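Local structure of aminotransferase TlmJ (Streptoalloteichus hindustanus, 5UID) at residues 57-70 and 239-251. The protein is probably a pyridoxal 5'-phosphate-dependent aminotransferase of the DegT/DnrJ/EryC1 family, working in natural-product biosynthesis. Residues are numbered along the deposited sequence; the frame is centred on the assembly and turned at random.
Sequences SVSCCTEGLFLSME and TAFGRRSISNDVA. With PLP (pyridoxal-5'-phosphate), chain J.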
loop_
_atom_site.group_PDB
_atom_site.type_symbol
_atom_site.label_atom_id
_atom_site.label_comp_id
_atom_site.label_asym_id
_atom_site.label_seq_id
_atom_site.Cartn_x
_atom_site.Cartn_y
_atom_site.Cartn_z
ATOM N N SER A 57 -11.166 -1.030 -5.665
ATOM C CA SER A 57 -10.221 -1.665 -4.758
ATOM C C SER A 57 -8.989 -0.786 -4.577
ATOM O O SER A 57 -8.501 -0.178 -5.532
ATOM C CB SER A 57 -9.813 -3.038 -5.296
ATOM O OG SER A 57 -8.852 -3.658 -4.459
ATOM N N VAL A 58 -8.492 -0.714 -3.339
ATOM C CA VAL A 58 -7.301 0.064 -3.009
ATOM C C VAL A 58 -6.416 -0.752 -2.074
ATOM O O VAL A 58 -6.778 -1.842 -1.626
ATOM C CB VAL A 58 -7.639 1.431 -2.373
ATOM C CG1 VAL A 58 -8.247 2.365 -3.413
ATOM C CG2 VAL A 58 -8.576 1.257 -1.187
ATOM N N SER A 59 -5.237 -0.197 -1.776
ATOM C CA SER A 59 -4.227 -0.942 -1.029
ATOM C C SER A 59 -4.622 -1.117 0.434
ATOM O O SER A 59 -4.314 -2.148 1.041
ATOM C CB SER A 59 -2.875 -0.239 -1.136
ATOM O OG SER A 59 -2.962 1.089 -0.650
ATOM N N CYS A 60 -5.285 -0.125 1.017
ATOM C CA CYS A 60 -5.692 -0.187 2.417
ATOM C C CYS A 60 -6.708 0.919 2.668
ATOM O O CYS A 60 -6.952 1.772 1.811
ATOM C CB CYS A 60 -4.491 -0.055 3.358
ATOM S SG CYS A 60 -3.637 1.529 3.255
ATOM N N CYS A 61 -7.295 0.898 3.869
ATOM C CA CYS A 61 -8.330 1.875 4.195
ATOM C C CYS A 61 -7.741 3.267 4.375
ATOM O O CYS A 61 -8.336 4.260 3.937
ATOM C CB CYS A 61 -9.081 1.449 5.453
ATOM S SG CYS A 61 -10.468 2.534 5.891
ATOM N N THR A 62 -6.583 3.363 5.031
ATOM C CA THR A 62 -5.929 4.657 5.193
ATOM C C THR A 62 -5.696 5.320 3.843
ATOM O O THR A 62 -5.967 6.513 3.666
ATOM C CB THR A 62 -4.609 4.489 5.939
ATOM O OG1 THR A 62 -4.854 3.881 7.213
ATOM C CG2 THR A 62 -3.942 5.843 6.139
ATOM N N GLU A 63 -5.203 4.550 2.873
ATOM C CA GLU A 63 -5.006 5.086 1.533
ATOM C C GLU A 63 -6.332 5.499 0.915
ATOM O O GLU A 63 -6.414 6.523 0.228
ATOM C CB GLU A 63 -4.299 4.052 0.661
ATOM C CG GLU A 63 -3.916 4.564 -0.707
ATOM C CD GLU A 63 -2.798 5.584 -0.666
ATOM O OE1 GLU A 63 -2.085 5.656 0.357
ATOM O OE2 GLU A 63 -2.631 6.315 -1.662
ATOM N N GLY A 64 -7.388 4.716 1.153
ATOM C CA GLY A 64 -8.708 5.117 0.699
ATOM C C GLY A 64 -9.187 6.399 1.347
ATOM O O GLY A 64 -9.876 7.202 0.710
ATOM N N LEU A 65 -8.824 6.619 2.612
ATOM C CA LEU A 65 -9.198 7.863 3.278
ATOM C C LEU A 65 -8.419 9.046 2.713
ATOM O O LEU A 65 -8.992 10.116 2.470
ATOM C CB LEU A 65 -8.977 7.741 4.787
ATOM C CG LEU A 65 -9.931 6.821 5.557
ATOM C CD1 LEU A 65 -9.381 6.503 6.938
ATOM C CD2 LEU A 65 -11.321 7.444 5.671
ATOM N N PHE A 66 -7.110 8.874 2.502
ATOM C CA PHE A 66 -6.311 9.932 1.887
ATOM C C PHE A 66 -6.823 10.268 0.491
ATOM O O PHE A 66 -6.900 11.445 0.118
ATOM C CB PHE A 66 -4.839 9.519 1.824
ATOM C CG PHE A 66 -4.042 9.907 3.037
ATOM C CD1 PHE A 66 -4.165 9.199 4.224
ATOM C CD2 PHE A 66 -3.151 10.969 2.985
ATOM C CE1 PHE A 66 -3.429 9.552 5.339
ATOM C CE2 PHE A 66 -2.411 11.328 4.097
ATOM C CZ PHE A 66 -2.549 10.617 5.276
ATOM N N LEU A 67 -7.173 9.248 -0.296
ATOM C CA LEU A 67 -7.662 9.493 -1.649
ATOM C C LEU A 67 -8.964 10.281 -1.633
ATOM O O LEU A 67 -9.160 11.185 -2.455
ATOM C CB LEU A 67 -7.853 8.173 -2.396
ATOM C CG LEU A 67 -6.596 7.420 -2.825
ATOM C CD1 LEU A 67 -6.962 6.070 -3.422
ATOM C CD2 LEU A 67 -5.789 8.246 -3.812
ATOM N N SER A 68 -9.868 9.956 -0.706
ATOM C CA SER A 68 -11.158 10.639 -0.674
ATOM C C SER A 68 -10.990 12.123 -0.372
ATOM O O SER A 68 -11.676 12.966 -0.963
ATOM C CB SER A 68 -12.083 9.977 0.348
ATOM O OG SER A 68 -11.614 10.177 1.668
HETATM N N MSE A 69 -10.076 12.465 0.532
HETATM C CA MSE A 69 -9.806 13.866 0.842
HETATM C C MSE A 69 -9.171 14.569 -0.355
HETATM O O MSE A 69 -9.365 15.768 -0.553
HETATM C CB MSE A 69 -8.904 13.989 2.072
HETATM C CG MSE A 69 -9.549 13.509 3.371
HETATM SE SE MSE A 69 -11.217 14.444 3.796
HETATM C CE MSE A 69 -12.445 12.935 3.676
ATOM N N GLU A 70 -8.408 13.818 -1.152
ATOM C CA GLU A 70 -7.851 14.378 -2.380
ATOM C C GLU A 70 -8.941 14.593 -3.423
ATOM O O GLU A 70 -9.033 15.668 -4.029
ATOM C CB GLU A 70 -6.755 13.464 -2.930
ATOM C CG GLU A 70 -5.508 13.389 -2.063
ATOM C CD GLU A 70 -4.512 12.357 -2.562
ATOM O OE1 GLU A 70 -4.709 11.827 -3.676
ATOM O OE2 GLU A 70 -3.533 12.075 -1.840
ATOM N N THR A 239 -2.566 12.764 -15.427
ATOM C CA THR A 239 -3.587 13.739 -15.066
ATOM C C THR A 239 -3.534 14.133 -13.598
ATOM O O THR A 239 -4.240 15.065 -13.196
ATOM C CB THR A 239 -4.985 13.193 -15.386
ATOM O OG1 THR A 239 -5.273 12.084 -14.526
ATOM C CG2 THR A 239 -5.059 12.735 -16.833
ATOM N N ALA A 240 -2.733 13.440 -12.795
ATOM C CA ALA A 240 -2.584 13.744 -11.380
ATOM C C ALA A 240 -1.317 13.064 -10.888
ATOM O O ALA A 240 -0.987 11.962 -11.336
ATOM C CB ALA A 240 -3.801 13.279 -10.572
ATOM N N PHE A 241 -0.609 13.726 -9.974
ATOM C CA PHE A 241 0.636 13.194 -9.420
ATOM C C PHE A 241 0.334 12.140 -8.351
ATOM O O PHE A 241 0.697 12.261 -7.181
ATOM C CB PHE A 241 1.486 14.332 -8.867
ATOM C CG PHE A 241 1.796 15.404 -9.877
ATOM C CD1 PHE A 241 2.258 15.072 -11.141
ATOM C CD2 PHE A 241 1.612 16.742 -9.567
ATOM C CE1 PHE A 241 2.541 16.054 -12.074
ATOM C CE2 PHE A 241 1.892 17.729 -10.495
ATOM C CZ PHE A 241 2.358 17.384 -11.751
ATOM N N GLY A 242 -0.344 11.075 -8.787
ATOM C CA GLY A 242 -0.842 10.088 -7.858
ATOM C C GLY A 242 0.200 9.067 -7.439
ATOM O O GLY A 242 1.188 8.812 -8.129
ATOM N N ARG A 243 -0.037 8.482 -6.266
ATOM C CA ARG A 243 0.754 7.361 -5.779
ATOM C C ARG A 243 0.265 6.081 -6.452
ATOM O O ARG A 243 -0.601 6.102 -7.332
ATOM C CB ARG A 243 0.663 7.266 -4.256
ATOM C CG ARG A 243 1.179 8.487 -3.518
ATOM C CD ARG A 243 0.967 8.372 -2.014
ATOM N NE ARG A 243 -0.444 8.200 -1.680
ATOM C CZ ARG A 243 -1.299 9.203 -1.498
ATOM N NH1 ARG A 243 -0.888 10.460 -1.616
ATOM N NH2 ARG A 243 -2.565 8.950 -1.199
ATOM N N ARG A 244 0.818 4.942 -6.041
ATOM C CA ARG A 244 0.338 3.632 -6.474
ATOM C C ARG A 244 -0.480 3.065 -5.320
ATOM O O ARG A 244 0.072 2.624 -4.308
ATOM C CB ARG A 244 1.498 2.719 -6.859
ATOM C CG ARG A 244 1.082 1.437 -7.569
ATOM C CD ARG A 244 2.305 0.649 -7.997
ATOM N NE ARG A 244 1.979 -0.624 -8.640
ATOM C CZ ARG A 244 1.849 -1.779 -7.993
ATOM N NH1 ARG A 244 2.004 -1.821 -6.676
ATOM N NH2 ARG A 244 1.569 -2.893 -8.660
ATOM N N SER A 245 -1.802 3.083 -5.473
ATOM C CA SER A 245 -2.725 2.824 -4.377
ATOM C C SER A 245 -3.611 1.612 -4.648
ATOM O O SER A 245 -4.719 1.517 -4.121
ATOM C CB SER A 245 -3.585 4.057 -4.113
ATOM O OG SER A 245 -2.783 5.219 -3.984
ATOM N N ILE A 246 -3.136 0.679 -5.462
ATOM C CA ILE A 246 -3.937 -0.456 -5.885
ATOM C C ILE A 246 -3.595 -1.666 -5.028
ATOM O O ILE A 246 -2.578 -1.707 -4.330
ATOM C CB ILE A 246 -3.727 -0.771 -7.382
ATOM C CG1 ILE A 246 -2.252 -1.080 -7.657
ATOM C CG2 ILE A 246 -4.210 0.387 -8.240
ATOM C CD1 ILE A 246 -1.977 -1.567 -9.065
ATOM N N SER A 247 -4.468 -2.667 -5.077
ATOM C CA SER A 247 -4.226 -3.963 -4.470
ATOM C C SER A 247 -3.788 -4.940 -5.560
ATOM O O SER A 247 -3.464 -4.544 -6.684
ATOM C CB SER A 247 -5.477 -4.438 -3.728
ATOM O OG SER A 247 -5.189 -5.555 -2.907
ATOM N N ASN A 248 -3.777 -6.234 -5.241
ATOM C CA ASN A 248 -3.338 -7.246 -6.192
ATOM C C ASN A 248 -4.290 -8.436 -6.153
ATOM O O ASN A 248 -5.139 -8.557 -5.263
ATOM C CB ASN A 248 -1.892 -7.685 -5.917
ATOM C CG ASN A 248 -1.698 -8.224 -4.511
ATOM O OD1 ASN A 248 -2.182 -9.306 -4.176
ATOM N ND2 ASN A 248 -0.970 -7.479 -3.688
ATOM N N ASP A 249 -4.139 -9.324 -7.143
ATOM C CA ASP A 249 -5.042 -10.462 -7.275
ATOM C C ASP A 249 -4.818 -11.521 -6.205
ATOM O O ASP A 249 -5.709 -12.344 -5.972
ATOM C CB ASP A 249 -4.905 -11.102 -8.660
ATOM C CG ASP A 249 -5.853 -10.494 -9.681
ATOM O OD1 ASP A 249 -6.408 -9.408 -9.412
ATOM O OD2 ASP A 249 -6.055 -11.111 -10.749
ATOM N N VAL A 250 -3.651 -11.537 -5.561
ATOM C CA VAL A 250 -3.453 -12.461 -4.451
ATOM C C VAL A 250 -4.352 -12.073 -3.285
ATOM O O VAL A 250 -5.097 -12.901 -2.747
ATOM C CB VAL A 250 -1.971 -12.503 -4.039
ATOM C CG1 VAL A 250 -1.725 -13.651 -3.077
ATOM C CG2 VAL A 250 -1.090 -12.637 -5.265
ATOM N N ALA A 251 -4.314 -10.798 -2.896
ATOM C CA ALA A 251 -5.185 -10.321 -1.829
ATOM C C ALA A 251 -6.651 -10.400 -2.237
ATOM O O ALA A 251 -7.510 -10.749 -1.421
ATOM C CB ALA A 251 -4.809 -8.889 -1.449
HETATM N N1 PLP J . 0.105 -11.349 -0.962
HETATM C C2 PLP J . -0.844 -11.492 0.024
HETATM C C2A PLP J . -1.436 -12.837 0.308
HETATM C C3 PLP J . -1.255 -10.392 0.765
HETATM O O3 PLP J . -2.200 -10.560 1.741
HETATM C C4 PLP J . -0.729 -9.127 0.520
HETATM C C4A PLP J . -1.624 -7.969 0.868
HETATM O O4A PLP J . -2.027 -7.175 0.016
HETATM C C5 PLP J . 0.231 -8.993 -0.485
HETATM C C6 PLP J . 0.638 -10.104 -1.214
HETATM C C5A PLP J . 0.869 -7.658 -0.808
HETATM O O4P PLP J . 1.214 -6.961 0.369
HETATM O O HOH W 1 -0.387 1.895 -1.299
#
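Glu63 leaves helix 61-72 with CG anti to the backbone N (chi1 -174°) and then bends at chi2 (70°), which swings its carboxylate onto Arg243, whose own chain turns at chi3 to meet it. Arg243 grips Glu63 side-on, with NH2 to OE2 at 2.7 Å. NE meets the syn lone pair of Glu63 OE2, whereas NH2 reaches that oxygen from above the carboxylate plane, the two flat groups standing 76° apart. Ser245 OG donates to Glu63 OE2 (2.6 Å), so this oxygen accepts three hydrogen bonds, two from one guanidinium. Two turns on, the extended Glu70 chain brings OE2 to Arg243 NH1 at 3.1 Å, again through a syn lone pair. With an alanine in place of this arginine, Glu63 and Glu70 would probably lose the charge that pairs them within the two segments. The loop also faces the second subunit, where Arg244 salt-bridges Asp193 of that subunit, and Asn248, Val250 and Ala251 line the PLP pocket. It runs past strand 55-58, outermost of the sheet within this chain, and along helix 61-72, whose Cys61 and Thr62 amides hydrogen-bond the phosphate of the pyridoxal-phosphate lysine at position 187, then enters helix 249-280; helix 202-212 packs against Leu67 and Glu70.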